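Local structure of uncharacterized protein (3GG7) at residues A[8-11]-A[12-15]; A[15-18]-A[19-23]. The protein binds manganese and is probably a metal-dependent hydrolase of the TatD family, acting on ester bonds, though its own substrate remains unknown. One frame throughout, in Å; residues are numbered along the deposited sequence.

Interaction 1. Residues A[8-11]-A[12-15]. With MN (manganese (II) ion), chain B.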
ATOM      1  N   VAL A   8      -0.333   1.389   6.034  1.00 17.20           N
ATOM      2  CA  VAL A   8      -1.062   2.006   7.124  1.00 18.32           C
ATOM      3  C   VAL A   8      -0.730   3.496   7.243  1.00 18.78           C
ATOM      4  O   VAL A   8       0.400   3.907   6.999  1.00 18.83           O
ATOM      5  CB  VAL A   8      -0.843   1.236   8.438  1.00 18.50           C
ATOM      6  CG1 VAL A   8       0.661   1.226   8.871  1.00 18.82           C
ATOM      7  CG2 VAL A   8      -1.722   1.772   9.560  1.00 20.28           C
ATOM      8  N   HIS A   9      -1.737   4.295   7.589  1.00 18.23           N
ATOM      9  CA  HIS A   9      -1.589   5.737   7.695  1.00 17.72           C
ATOM     10  C   HIS A   9      -1.323   6.118   9.135  1.00 17.98           C
ATOM     11  O   HIS A   9      -2.215   6.640   9.815  1.00 18.85           O
ATOM     12  CB  HIS A   9      -2.828   6.449   7.153  1.00 18.14           C
ATOM     13  CG  HIS A   9      -3.120   6.127   5.718  1.00 17.97           C
ATOM     14  ND1 HIS A   9      -2.762   6.964   4.684  1.00 17.82           N
ATOM     15  CD2 HIS A   9      -3.740   5.069   5.145  1.00 18.66           C
ATOM     16  CE1 HIS A   9      -3.130   6.426   3.536  1.00 18.74           C
ATOM     17  NE2 HIS A   9      -3.743   5.284   3.784  1.00 18.78           N
ATOM     18  N   LEU A  10      -0.105   5.877   9.608  1.00 18.06           N
ATOM     19  CA  LEU A  10       0.229   6.258  10.997  1.00 18.37           C
ATOM     20  C   LEU A  10      -0.048   7.723  11.259  1.00 18.99           C
ATOM     21  O   LEU A  10      -0.508   8.070  12.353  1.00 19.83           O
ATOM     22  CB  LEU A  10       1.690   6.001  11.327  1.00 18.97           C
ATOM     23  CG  LEU A  10       2.203   4.602  11.268  1.00 20.05           C
ATOM     24  CD1 LEU A  10       3.644   4.672  11.791  1.00 20.11           C
ATOM     25  CD2 LEU A  10       1.359   3.657  12.134  1.00 22.44           C
ATOM     26  N   ASP A  11       0.151   8.571  10.252  1.00 19.54           N
ATOM     27  CA  ASP A  11       0.054  10.020  10.433  1.00 20.24           C
ATOM     28  C   ASP A  11      -1.398  10.536  10.472  1.00 21.47           C
ATOM     29  O   ASP A  11      -1.623  11.740  10.647  1.00 22.33           O
ATOM     30  CB  ASP A  11       0.941  10.772   9.419  1.00 20.85           C
ATOM     31  CG  ASP A  11       0.484  10.617   7.984  1.00 20.41           C
ATOM     32  OD1 ASP A  11      -0.622  10.067   7.735  1.00 21.49           O
ATOM     33  OD2 ASP A  11       1.279  11.057   7.097  1.00 20.83           O
ATOM     34  N   LEU A  12      -2.378   9.647  10.336  1.00 20.37           N
ATOM     35  CA  LEU A  12      -3.776  10.037  10.356  1.00 21.44           C
ATOM     36  C   LEU A  12      -4.478   9.619  11.653  1.00 21.57           C
ATOM     37  O   LEU A  12      -5.672   9.882  11.799  1.00 23.23           O
ATOM     38  CB  LEU A  12      -4.509   9.466   9.144  1.00 21.44           C
ATOM     39  CG  LEU A  12      -4.058   9.980   7.775  1.00 23.68           C
ATOM     40  CD1 LEU A  12      -4.912   9.386   6.642  1.00 23.53           C
ATOM     41  CD2 LEU A  12      -4.065  11.530   7.721  1.00 27.17           C
ATOM     42  N   TYR A  13      -3.745   8.992  12.573  1.00 21.35           N
ATOM     43  CA  TYR A  13      -4.291   8.658  13.902  1.00 22.26           C
ATOM     44  C   TYR A  13      -4.294   9.903  14.787  1.00 23.19           C
ATOM     45  O   TYR A  13      -3.490  10.807  14.601  1.00 23.88           O
ATOM     46  CB  TYR A  13      -3.482   7.552  14.562  1.00 21.69           C
ATOM     47  CG  TYR A  13      -3.699   6.197  13.966  1.00 21.94           C
ATOM     48  CD1 TYR A  13      -4.784   5.413  14.333  1.00 21.61           C
ATOM     49  CD2 TYR A  13      -2.836   5.702  13.006  1.00 21.55           C
ATOM     50  CE1 TYR A  13      -4.994   4.153  13.777  1.00 23.03           C
ATOM     51  CE2 TYR A  13      -3.035   4.431  12.441  1.00 23.57           C
ATOM     52  CZ  TYR A  13      -4.091   3.654  12.830  1.00 22.05           C
ATOM     53  OH  TYR A  13      -4.228   2.416  12.202  1.00 22.90           O
ATOM     54  N   PRO A  14      -5.190   9.941  15.792  1.00 24.51           N
ATOM     55  CA  PRO A  14      -5.100  11.083  16.697  1.00 24.72           C
ATOM     56  C   PRO A  14      -3.768  11.246  17.444  1.00 25.23           C
ATOM     57  O   PRO A  14      -3.336  12.389  17.666  1.00 26.68           O
ATOM     58  CB  PRO A  14      -6.239  10.828  17.685  1.00 25.16           C
ATOM     59  CG  PRO A  14      -7.243  10.096  16.913  1.00 24.59           C
ATOM     60  CD  PRO A  14      -6.479   9.226  15.915  1.00 25.01           C
ATOM     61  N   ASP A  15      -3.094  10.132  17.759  1.00 25.36           N
ATOM     62  CA  ASP A  15      -1.796  10.141  18.432  1.00 25.33           C
ATOM     63  C   ASP A  15      -0.835   9.222  17.658  1.00 24.38           C
ATOM     64  O   ASP A  15      -0.639   8.072  18.052  1.00 24.55           O
ATOM     65  CB  ASP A  15      -1.971   9.660  19.886  1.00 26.82           C
ATOM     66  CG  ASP A  15      -0.723   9.806  20.730  1.00 29.30           C
ATOM     67  OD1 ASP A  15       0.403   9.947  20.207  1.00 32.61           O
ATOM     68  OD2 ASP A  15      -0.858   9.711  21.973  1.00 34.20           O
TER
HETATM   69 MN    MN B 253      -4.367   3.882   2.351  1.00 16.50          MN
HETATM   70  O   HOH W   1      -2.714  12.727  12.964  1.00 31.66           O
HETATM   71  O   HOH W   2      -6.197   3.654   1.485  1.00 22.24           O

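Interaction 2. Residues A[15-18]-A[19-23]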
ATOM      1  N   ASP A  15      -3.094  10.132  17.759  1.00 25.36           N
ATOM      2  CA  ASP A  15      -1.796  10.141  18.432  1.00 25.33           C
ATOM      3  C   ASP A  15      -0.835   9.222  17.658  1.00 24.38           C
ATOM      4  O   ASP A  15      -0.639   8.072  18.052  1.00 24.55           O
ATOM      5  CB  ASP A  15      -1.971   9.660  19.886  1.00 26.82           C
ATOM      6  CG  ASP A  15      -0.723   9.806  20.730  1.00 29.30           C
ATOM      7  OD1 ASP A  15       0.403   9.947  20.207  1.00 32.61           O
ATOM      8  OD2 ASP A  15      -0.858   9.711  21.973  1.00 34.20           O
ATOM      9  N   PRO A  16      -0.264   9.734  16.550  1.00 23.66           N
ATOM     10  CA  PRO A  16       0.615   8.860  15.733  1.00 23.55           C
ATOM     11  C   PRO A  16       1.803   8.275  16.455  1.00 23.41           C
ATOM     12  O   PRO A  16       2.200   7.128  16.192  1.00 21.98           O
ATOM     13  CB  PRO A  16       1.075   9.793  14.610  1.00 22.72           C
ATOM     14  CG  PRO A  16      -0.075  10.734  14.447  1.00 23.76           C
ATOM     15  CD  PRO A  16      -0.541  11.007  15.863  1.00 23.46           C
ATOM     16  N   VAL A  17       2.418   9.041  17.352  1.00 23.40           N
ATOM     17  CA  VAL A  17       3.558   8.522  18.104  1.00 23.75           C
ATOM     18  C   VAL A  17       3.161   7.328  18.979  1.00 23.58           C
ATOM     19  O   VAL A  17       3.923   6.361  19.077  1.00 22.75           O
ATOM     20  CB  VAL A  17       4.222   9.640  18.960  1.00 23.91           C
ATOM     21  CG1 VAL A  17       5.250   9.067  19.929  1.00 25.85           C
ATOM     22  CG2 VAL A  17       4.824  10.708  18.049  1.00 25.00           C
ATOM     23  N   ALA A  18       1.993   7.372  19.627  1.00 23.79           N
ATOM     24  CA  ALA A  18       1.552   6.243  20.437  1.00 23.95           C
ATOM     25  C   ALA A  18       1.407   4.973  19.600  1.00 22.99           C
ATOM     26  O   ALA A  18       1.757   3.880  20.048  1.00 23.81           O
ATOM     27  CB  ALA A  18       0.228   6.567  21.166  1.00 23.89           C
ATOM     28  N   VAL A  19       0.885   5.118  18.378  1.00 22.66           N
ATOM     29  CA  VAL A  19       0.688   3.967  17.527  1.00 22.54           C
ATOM     30  C   VAL A  19       2.064   3.444  17.087  1.00 22.09           C
ATOM     31  O   VAL A  19       2.300   2.261  17.126  1.00 21.80           O
ATOM     32  CB  VAL A  19      -0.229   4.284  16.326  1.00 22.83           C
ATOM     33  CG1 VAL A  19      -0.374   3.077  15.425  1.00 22.56           C
ATOM     34  CG2 VAL A  19      -1.621   4.775  16.825  1.00 24.07           C
ATOM     35  N   ALA A  20       2.955   4.330  16.676  1.00 22.42           N
ATOM     36  CA  ALA A  20       4.322   3.932  16.295  1.00 22.13           C
ATOM     37  C   ALA A  20       5.056   3.216  17.415  1.00 22.88           C
ATOM     38  O   ALA A  20       5.691   2.199  17.185  1.00 21.94           O
ATOM     39  CB  ALA A  20       5.125   5.150  15.844  1.00 22.09           C
ATOM     40  N   ARG A  21       4.988   3.752  18.636  1.00 23.15           N
ATOM     41  CA  ARG A  21       5.571   3.099  19.799  1.00 24.32           C
ATOM     42  C   ARG A  21       5.001   1.704  20.020  1.00 23.43           C
ATOM     43  O   ARG A  21       5.713   0.763  20.329  1.00 22.99           O
ATOM     44  CB  ARG A  21       5.295   3.915  21.061  1.00 25.49           C
ATOM     45  CG  ARG A  21       6.213   5.034  21.325  1.00 30.57           C
ATOM     46  CD  ARG A  21       6.128   5.395  22.824  1.00 36.40           C
ATOM     47  NE  ARG A  21       6.302   6.824  23.036  1.00 41.49           N
ATOM     48  CZ  ARG A  21       5.319   7.704  23.236  1.00 43.66           C
ATOM     49  NH1 ARG A  21       5.639   8.979  23.409  1.00 45.27           N
ATOM     50  NH2 ARG A  21       4.032   7.335  23.267  1.00 44.20           N
ATOM     51  N   ALA A  22       3.685   1.583  19.890  1.00 22.90           N
ATOM     52  CA  ALA A  22       3.013   0.308  20.077  1.00 23.31           C
ATOM     53  C   ALA A  22       3.459  -0.735  19.050  1.00 23.54           C
ATOM     54  O   ALA A  22       3.539  -1.927  19.334  1.00 23.44           O
ATOM     55  CB  ALA A  22       1.505   0.508  20.018  1.00 23.73           C
ATOM     56  N   CYS A  23       3.730  -0.271  17.831  1.00 22.99           N
ATOM     57  CA  CYS A  23       4.299  -1.147  16.799  1.00 23.48           C
ATOM     58  C   CYS A  23       5.703  -1.605  17.158  1.00 23.16           C
ATOM     59  O   CYS A  23       6.036  -2.786  17.056  1.00 23.06           O
ATOM     60  CB  CYS A  23       4.289  -0.458  15.432  1.00 23.12           C
ATOM     61  SG  CYS A  23       2.634  -0.165  14.763  1.00 24.64           S
TER

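Interaction 1. Residues A[8-11]-A[12-15]
L12 folds back on H9 at the end of this short 3-10 turn: its backbone N donates to H9 O at 3.1 Å, nearly straight at the hydrogen but coming from above the carbonyl plane. The two side chains lie alongside one another and point the same way, L12 CD1 resting 3.6 Å from H9 CB and close to CG and ND1 of the imidazole. L12 CG also meets D11 OD1, at 3.4 Å. With chi1 of -59°, H9 CG stands anti to its own carbonyl carbon, and the ring reaches away from the turn to bind manganese through NE2 at 2.1 Å. H7, E86, D196 and a water complete that site; H7 and H9, at the end of the first barrel strand, form the His-X-His pattern of this hydrolase superfamily.

Y13 comes next. Its N makes a weak, 3.4 Å bond to L10 O, and its ring turns back along the turn, with L10 O and L10 CA at its edge and CD2 3.4 Å from H9 O. V8 CG2 also reaches the ring's edge, 3.7 Å from Y13 OH, the two side chains crossing at about a right angle. The hydroxyl is hydrogen-bonded to A207 O. Replacing this tyrosine by an alanine is likely to leave A207 O without its hydroxyl partner and to open a gap beside V8 CG2 and L10. One water donates to both D11 O and Y13 O, bridging the turn, while D11 OD2 is hydrogen-bonded to T43 OG1.

The turn connects strand 4-8 to helix 16-25: V8 and L10 pack on strand 29-32, L10 and Y13 on V19 of the helix, and Y13 also on L208 and P209.

Interaction 2. Residues A[15-18]-A[19-23]
Four i to i+4 backbone bonds wind 15-18 into 19-23: A20 N to P16 O and R21 N to V17 O, both 2.9 Å and nearly straight, A22 N to A18 O at 3.0 Å, and a weak first one from V19 N to D15 O. D15 is the N-cap. Its OD1 accepts from A18 N at 3.1 Å, the N-H arriving from above the carboxylate plane. The D15 carboxylate stands anti to its own backbone N (chi1 -172°), which brings it over the first turn, and P16 follows at the first helical position. This is the opening of helix 16-25, which makes the crossover from strand 4-8 to strand 29-32 in the first beta-alpha-beta unit of the TIM-barrel fold.

One turn on, R21 doubles back along the helix. Its chain bends at chi3 (-146°), laying one face of the guanidinium over V17, with CG1 of the valine under the centre of the group and 3.5 Å from NH1. R21 CB and CG also touch V17 O, and NH2 reaches to 3.9 Å from A18 CA. D15 OD1 lies 5.4 Å from R21 NH2, too far for a salt bridge, though the opposite charges may attract weakly. V19 CG2 packs 3.7 Å from D15 O. P16 and V17 rest on L46, and A22 touches W210.

How the interactions relate
D15 is shared, the last residue of interaction 1 and the first of interaction 2. Interaction 1 is mostly buried and carries a manganese ligand; interaction 2 is partly buried, with R21 exposed and the side chain of the buried V19 about 14 Å from the manganese. Where they meet, V19 CG1 lies 3.8 Å from L10 CD2, and P16 CB comes up against L10 O. Their chemistry differs accordingly: a short turn with metal, aromatic and water-bridged contacts in one, regular helical bonds with an aliphatic-guanidinium contact in the other. Both belong to the passage from strand 4-8 into helix 16-25.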